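Local coordinates for polycyclic ketone monooxygenase (Myceliophthora thermophila, PDB 5MQ6), which uses FAD and NADPH to insert a single oxygen atom next to the carbonyl of ketones, bulky polycyclic ones above all, giving esters or lactones, at residues Ser580-His586 and Ala621-Ser627; His511-His517 and Ala575-Ser580. One frame throughout, in Å; residues are numbered along the deposited sequence.

Interaction 1. Residues Ser580-His586 and Ala621-Ser627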
loop_
_atom_site.group_PDB
_atom_site.type_symbol
_atom_site.label_atom_id
_atom_site.label_comp_id
_atom_site.label_asym_id
_atom_site.label_seq_id
_atom_site.Cartn_x
_atom_site.Cartn_y
_atom_site.Cartn_z
ATOM N N SER A 580 5.073 -22.706 -4.374
ATOM C CA SER A 580 4.424 -22.641 -3.077
ATOM C C SER A 580 5.206 -23.387 -1.982
ATOM O O SER A 580 5.314 -22.852 -0.861
ATOM C CB SER A 580 2.923 -23.015 -3.129
ATOM O OG SER A 580 2.247 -22.411 -4.189
ATOM N N PHE A 581 5.802 -24.549 -2.314
ATOM C CA PHE A 581 6.709 -25.237 -1.390
ATOM C C PHE A 581 7.991 -24.421 -1.223
ATOM O O PHE A 581 8.565 -24.382 -0.150
ATOM C CB PHE A 581 6.949 -26.707 -1.775
ATOM C CG PHE A 581 5.849 -27.610 -1.320
ATOM C CD1 PHE A 581 4.637 -27.594 -1.976
ATOM C CD2 PHE A 581 5.971 -28.354 -0.135
ATOM C CE1 PHE A 581 3.558 -28.340 -1.521
ATOM C CE2 PHE A 581 4.897 -29.131 0.335
ATOM C CZ PHE A 581 3.674 -29.118 -0.351
ATOM N N GLU A 582 8.446 -23.728 -2.263
ATOM C CA GLU A 582 9.565 -22.772 -2.062
ATOM C C GLU A 582 9.186 -21.729 -0.995
ATOM O O GLU A 582 9.978 -21.487 -0.073
ATOM C CB GLU A 582 10.055 -22.131 -3.353
ATOM C CG GLU A 582 11.115 -21.089 -3.273
ATOM C CD GLU A 582 12.475 -21.638 -2.801
ATOM O OE1 GLU A 582 12.672 -22.867 -2.760
ATOM O OE2 GLU A 582 13.370 -20.793 -2.482
ATOM N N ILE A 583 7.993 -21.149 -1.101
ATOM C CA ILE A 583 7.603 -20.108 -0.187
ATOM C C ILE A 583 7.587 -20.688 1.281
ATOM O O ILE A 583 8.088 -20.015 2.228
ATOM C CB ILE A 583 6.247 -19.514 -0.576
ATOM C CG1 ILE A 583 6.344 -18.775 -1.971
ATOM C CG2 ILE A 583 5.656 -18.687 0.604
ATOM C CD1 ILE A 583 7.296 -17.570 -2.034
ATOM N N MET A 584 7.074 -21.902 1.446
ATOM C CA MET A 584 6.994 -22.564 2.767
ATOM C C MET A 584 8.373 -22.678 3.397
ATOM O O MET A 584 8.548 -22.419 4.602
ATOM C CB MET A 584 6.444 -23.949 2.641
ATOM C CG MET A 584 4.966 -24.010 2.345
ATOM S SD MET A 584 4.494 -25.769 2.148
ATOM C CE MET A 584 2.983 -25.651 1.264
ATOM N N LYS A 585 9.379 -22.962 2.554
ATOM C CA LYS A 585 10.764 -23.055 3.018
ATOM C C LYS A 585 11.281 -21.736 3.671
ATOM O O LYS A 585 12.235 -21.738 4.459
ATOM C CB LYS A 585 11.583 -23.459 1.830
ATOM C CG LYS A 585 13.018 -23.710 2.103
ATOM C CD LYS A 585 13.655 -24.378 0.915
ATOM C CE LYS A 585 14.256 -23.403 -0.003
ATOM N NZ LYS A 585 14.643 -24.162 -1.222
ATOM N N HIS A 586 10.686 -20.610 3.287
ATOM C CA HIS A 586 11.107 -19.303 3.775
ATOM C C HIS A 586 10.345 -18.760 4.996
ATOM O O HIS A 586 10.685 -17.660 5.482
ATOM C CB HIS A 586 10.975 -18.296 2.619
ATOM C CG HIS A 586 11.985 -18.489 1.549
ATOM N ND1 HIS A 586 13.148 -17.775 1.497
ATOM C CD2 HIS A 586 12.025 -19.340 0.492
ATOM C CE1 HIS A 586 13.843 -18.143 0.431
ATOM N NE2 HIS A 586 13.205 -19.134 -0.167
ATOM N N ALA A 621 1.549 -20.690 5.867
ATOM C CA ALA A 621 2.833 -20.305 5.438
ATOM C C ALA A 621 2.878 -20.081 3.921
ATOM O O ALA A 621 3.691 -19.311 3.437
ATOM C CB ALA A 621 3.778 -21.409 5.787
ATOM N N ARG A 622 2.019 -20.765 3.171
ATOM C CA ARG A 622 2.077 -20.633 1.733
ATOM C C ARG A 622 1.813 -19.201 1.300
ATOM O O ARG A 622 2.145 -18.854 0.150
ATOM C CB ARG A 622 0.943 -21.440 1.073
ATOM C CG ARG A 622 1.130 -22.859 1.122
ATOM C CD ARG A 622 -0.114 -23.568 0.580
ATOM N NE ARG A 622 -0.167 -23.467 -0.891
ATOM C CZ ARG A 622 -0.051 -24.465 -1.768
ATOM N NH1 ARG A 622 0.128 -25.728 -1.395
ATOM N NH2 ARG A 622 -0.085 -24.178 -3.051
ATOM N N SER A 623 1.148 -18.387 2.133
ATOM C CA SER A 623 0.792 -17.072 1.665
ATOM C C SER A 623 1.829 -16.009 1.876
ATOM O O SER A 623 1.619 -14.877 1.440
ATOM C CB SER A 623 -0.582 -16.627 2.218
ATOM O OG SER A 623 -0.390 -16.276 3.572
ATOM N N GLY A 624 2.973 -16.355 2.465
ATOM C CA GLY A 624 4.036 -15.373 2.721
ATOM C C GLY A 624 4.949 -15.222 1.556
ATOM O O GLY A 624 4.584 -15.545 0.432
ATOM N N ASN A 625 6.143 -14.725 1.842
ATOM C CA ASN A 625 7.080 -14.275 0.879
ATOM C C ASN A 625 8.403 -15.001 0.974
ATOM O O ASN A 625 8.701 -15.703 1.918
ATOM C CB ASN A 625 7.320 -12.789 1.123
ATOM C CG ASN A 625 6.309 -11.886 0.437
ATOM O OD1 ASN A 625 5.600 -12.279 -0.420
ATOM N ND2 ASN A 625 6.358 -10.606 0.774
ATOM N N LEU A 626 9.209 -14.845 -0.064
ATOM C CA LEU A 626 10.584 -15.214 -0.009
ATOM C C LEU A 626 11.194 -14.358 1.122
ATOM O O LEU A 626 10.618 -13.355 1.505
ATOM C CB LEU A 626 11.206 -14.867 -1.324
ATOM C CG LEU A 626 10.674 -15.523 -2.572
ATOM C CD1 LEU A 626 11.365 -14.881 -3.736
ATOM C CD2 LEU A 626 11.046 -16.994 -2.567
ATOM N N SER A 627 12.331 -14.782 1.679
ATOM C CA SER A 627 12.925 -14.164 2.854
ATOM C C SER A 627 14.240 -13.422 2.514
ATOM O O SER A 627 14.951 -12.992 3.443
ATOM C CB SER A 627 13.192 -15.210 3.940
ATOM O OG SER A 627 14.153 -16.157 3.509
HETATM O O HOH W 1 7.675 -17.666 3.551
#
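With CG lying anti to the carbonyl carbon (chi1 -71°), the imidazole of His586 swings off the end of helix 573-585 to meet Leu626 and Ser627. Its ND1 and Ser627 OG are joined by a nearly straight 2.8 Å hydrogen bond (167°) at the ring edge, while Leu626 CD2 sits over one face, a CH-pi contact 4.1 Å from the ring centroid. The other ring nitrogen, NE2, donates in the ring plane to Glu582 OE2, reaching it from above the carboxylate plane, so both ring nitrogens are engaged and the ring's rotation is fixed. Here a loop, entered through a type I turn from Ala621 to Gly624 and leading to helix 630-641, runs along the C-terminal turns of helix 573-585. Ile583 CG2 points into this turn, 3.3 Å from Gly624 O, while its CD1 packs 3.8 Å from Leu626 CD2 just beyond it. One water donates to both Ile583 O and Asn625 O, bridging the two backbones. At the far end Met584 runs alongside Arg622, its CE 3.4 Å from Arg622 CG, and Ser580 CB lies over one face of the guanidinium, toward its rim; the group is anchored to Ala513 and Glu577.

Interaction 2. Residues His511-His517 and Ala575-Ser580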
loop_
_atom_site.group_PDB
_atom_site.type_symbol
_atom_site.label_atom_id
_atom_site.label_comp_id
_atom_site.label_asym_id
_atom_site.label_seq_id
_atom_site.Cartn_x
_atom_site.Cartn_y
_atom_site.Cartn_z
ATOM N N HIS A 511 -7.214 -24.499 -0.789
ATOM C CA HIS A 511 -5.972 -25.193 -1.083
ATOM C C HIS A 511 -4.749 -24.394 -0.597
ATOM O O HIS A 511 -3.638 -24.976 -0.409
ATOM C CB HIS A 511 -5.934 -25.454 -2.596
ATOM C CG HIS A 511 -4.571 -25.806 -3.176
ATOM N ND1 HIS A 511 -3.968 -27.051 -3.014
ATOM C CD2 HIS A 511 -3.760 -25.107 -4.023
ATOM C CE1 HIS A 511 -2.806 -27.059 -3.646
ATOM N NE2 HIS A 511 -2.661 -25.899 -4.276
ATOM N N GLY A 512 -4.934 -23.090 -0.383
ATOM C CA GLY A 512 -3.841 -22.198 0.048
ATOM C C GLY A 512 -3.325 -21.344 -1.106
ATOM O O GLY A 512 -3.570 -21.624 -2.307
ATOM N N ALA A 513 -2.528 -20.335 -0.765
ATOM C CA ALA A 513 -1.954 -19.478 -1.782
ATOM C C ALA A 513 -1.228 -20.314 -2.821
ATOM O O ALA A 513 -0.468 -21.250 -2.485
ATOM C CB ALA A 513 -1.029 -18.453 -1.166
ATOM N N ALA A 514 -1.452 -19.999 -4.101
ATOM C CA ALA A 514 -0.746 -20.698 -5.154
ATOM C C ALA A 514 -0.522 -19.862 -6.361
ATOM O O ALA A 514 -1.494 -19.513 -7.021
ATOM C CB ALA A 514 -1.499 -21.966 -5.562
ATOM N N THR A 515 0.729 -19.597 -6.676
ATOM C CA THR A 515 1.117 -18.846 -7.814
ATOM C C THR A 515 2.444 -19.341 -8.304
ATOM O O THR A 515 3.091 -20.144 -7.681
ATOM C CB THR A 515 1.395 -17.372 -7.463
ATOM O OG1 THR A 515 2.550 -17.286 -6.622
ATOM C CG2 THR A 515 0.166 -16.774 -6.792
ATOM N N LEU A 516 2.847 -18.860 -9.474
ATOM C CA LEU A 516 4.238 -18.801 -9.828
ATOM C C LEU A 516 4.711 -17.315 -9.745
ATOM O O LEU A 516 4.126 -16.402 -10.368
ATOM C CB LEU A 516 4.556 -19.373 -11.176
ATOM C CG LEU A 516 6.000 -19.395 -11.581
ATOM C CD1 LEU A 516 6.848 -20.140 -10.644
ATOM C CD2 LEU A 516 6.209 -19.861 -13.024
ATOM N N HIS A 517 5.739 -17.112 -8.936
ATOM C CA HIS A 517 6.407 -15.800 -8.745
ATOM C C HIS A 517 5.544 -14.689 -8.177
ATOM O O HIS A 517 5.888 -13.479 -8.251
ATOM C CB HIS A 517 7.070 -15.383 -10.069
ATOM C CG HIS A 517 8.052 -16.378 -10.622
ATOM N ND1 HIS A 517 8.342 -16.467 -11.976
ATOM C CD2 HIS A 517 8.877 -17.254 -10.023
ATOM C CE1 HIS A 517 9.281 -17.367 -12.164
ATOM N NE2 HIS A 517 9.666 -17.810 -10.994
ATOM N N ALA A 575 3.930 -26.280 -11.435
ATOM C CA ALA A 575 4.904 -25.163 -11.297
ATOM C C ALA A 575 4.475 -24.263 -10.127
ATOM O O ALA A 575 5.303 -23.902 -9.282
ATOM C CB ALA A 575 5.028 -24.387 -12.571
ATOM N N GLU A 576 3.183 -23.974 -9.988
ATOM C CA GLU A 576 2.716 -23.160 -8.859
ATOM C C GLU A 576 2.880 -23.864 -7.505
ATOM O O GLU A 576 3.088 -23.238 -6.421
ATOM C CB GLU A 576 1.312 -22.680 -9.111
ATOM C CG GLU A 576 0.199 -23.632 -8.745
ATOM C CD GLU A 576 -1.181 -23.050 -8.969
ATOM O OE1 GLU A 576 -1.296 -21.890 -9.456
ATOM O OE2 GLU A 576 -2.196 -23.781 -8.686
ATOM N N GLU A 577 2.760 -25.183 -7.543
ATOM C CA GLU A 577 2.893 -25.942 -6.337
ATOM C C GLU A 577 4.368 -26.055 -5.896
ATOM O O GLU A 577 4.670 -25.922 -4.732
ATOM C CB GLU A 577 2.232 -27.299 -6.531
ATOM C CG GLU A 577 1.879 -27.930 -5.230
ATOM C CD GLU A 577 0.730 -27.288 -4.530
ATOM O OE1 GLU A 577 0.021 -26.400 -5.054
ATOM O OE2 GLU A 577 0.529 -27.706 -3.406
ATOM N N ALA A 578 5.288 -26.220 -6.825
ATOM C CA ALA A 578 6.678 -26.133 -6.514
ATOM C C ALA A 578 7.038 -24.764 -5.889
ATOM O O ALA A 578 7.791 -24.677 -4.932
ATOM C CB ALA A 578 7.484 -26.395 -7.784
ATOM N N TRP A 579 6.460 -23.695 -6.445
ATOM C CA TRP A 579 6.828 -22.346 -6.054
ATOM C C TRP A 579 6.294 -22.159 -4.609
ATOM O O TRP A 579 6.996 -21.635 -3.717
ATOM C CB TRP A 579 6.222 -21.333 -7.072
ATOM C CG TRP A 579 6.537 -19.920 -6.649
ATOM C CD1 TRP A 579 5.726 -19.051 -6.114
ATOM C CD2 TRP A 579 7.828 -19.334 -6.678
ATOM N NE1 TRP A 579 6.423 -17.884 -5.802
ATOM C CE2 TRP A 579 7.728 -18.063 -6.128
ATOM C CE3 TRP A 579 9.071 -19.778 -7.122
ATOM C CZ2 TRP A 579 8.785 -17.236 -6.006
ATOM C CZ3 TRP A 579 10.153 -18.951 -6.980
ATOM C CH2 TRP A 579 9.996 -17.682 -6.472
ATOM N N SER A 580 5.073 -22.706 -4.374
ATOM C CA SER A 580 4.424 -22.641 -3.077
ATOM C C SER A 580 5.206 -23.387 -1.982
ATOM O O SER A 580 5.314 -22.852 -0.861
ATOM C CB SER A 580 2.923 -23.015 -3.129
ATOM O OG SER A 580 2.247 -22.411 -4.189
#
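The extended backbone of 513-516 passes over helix 573-585, closest where the CA atoms of Leu516 and Glu576 lie 4.7 Å apart, and Thr515 O receives a CA-H...O contact from Glu576. Trp579, with CG anti to its own backbone nitrogen (chi1 177°), lays one face of its indole beneath the chain: His517 N stands 3.3 Å above the ring plane, toward its rim. The imidazole of His517 completes a T-shaped pair, its CD2 edge directed at the six-membered ring with the planes at 87° and centroids 4.8 Å apart. The Leu516 side chain crosses that of Trp579 at about a right angle, its CD1 3.8 Å from Trp579 CB, and the indole NE1 is bonded to Gln534 O. Replacing Trp579 by an alanine is likely to open a gap beneath Leu516 and His517, leaving the imidazole edge without its aromatic face and Gln534 O without this donor. At the other end His511 NE2 donates at 2.8 Å to Glu577 OE1, which lies close to the His511 ring plane and is met on its syn side, somewhat out of the carboxylate plane; the bond is bent (133°). Between them Ala514 CB rests 3.6 Å from Glu576 CD, whose carboxylate pairs with Lys507. Away from the FAD and NADPH sites, this is buried loop-on-helix packing, joining the segment that follows helix 504-511 to helix 573-585, with helix 630-641 also touching Trp579 and His517.

In the fold
Interactions 1 and 2 lie about 9 Å apart, centre to centre, on successive turns of helix 573-585, with Ser580 belonging to both. Interaction 2 comes first along the chain, seating the loop after helix 504-511 on the earlier turns; interaction 1 then brings the loop after helix 616-621 against the later ones. The two loops also meet: Arg622 bonds through NE to Ala513 O at 2.7 Å and forms a salt bridge through NH1 to Glu577 OE2, linking the contacts directly. One helix thus ties together segments distant in sequence. Interaction 1 is the nearer to the flavin, the Asn625 side chain lying about 14 Å from the bound FAD.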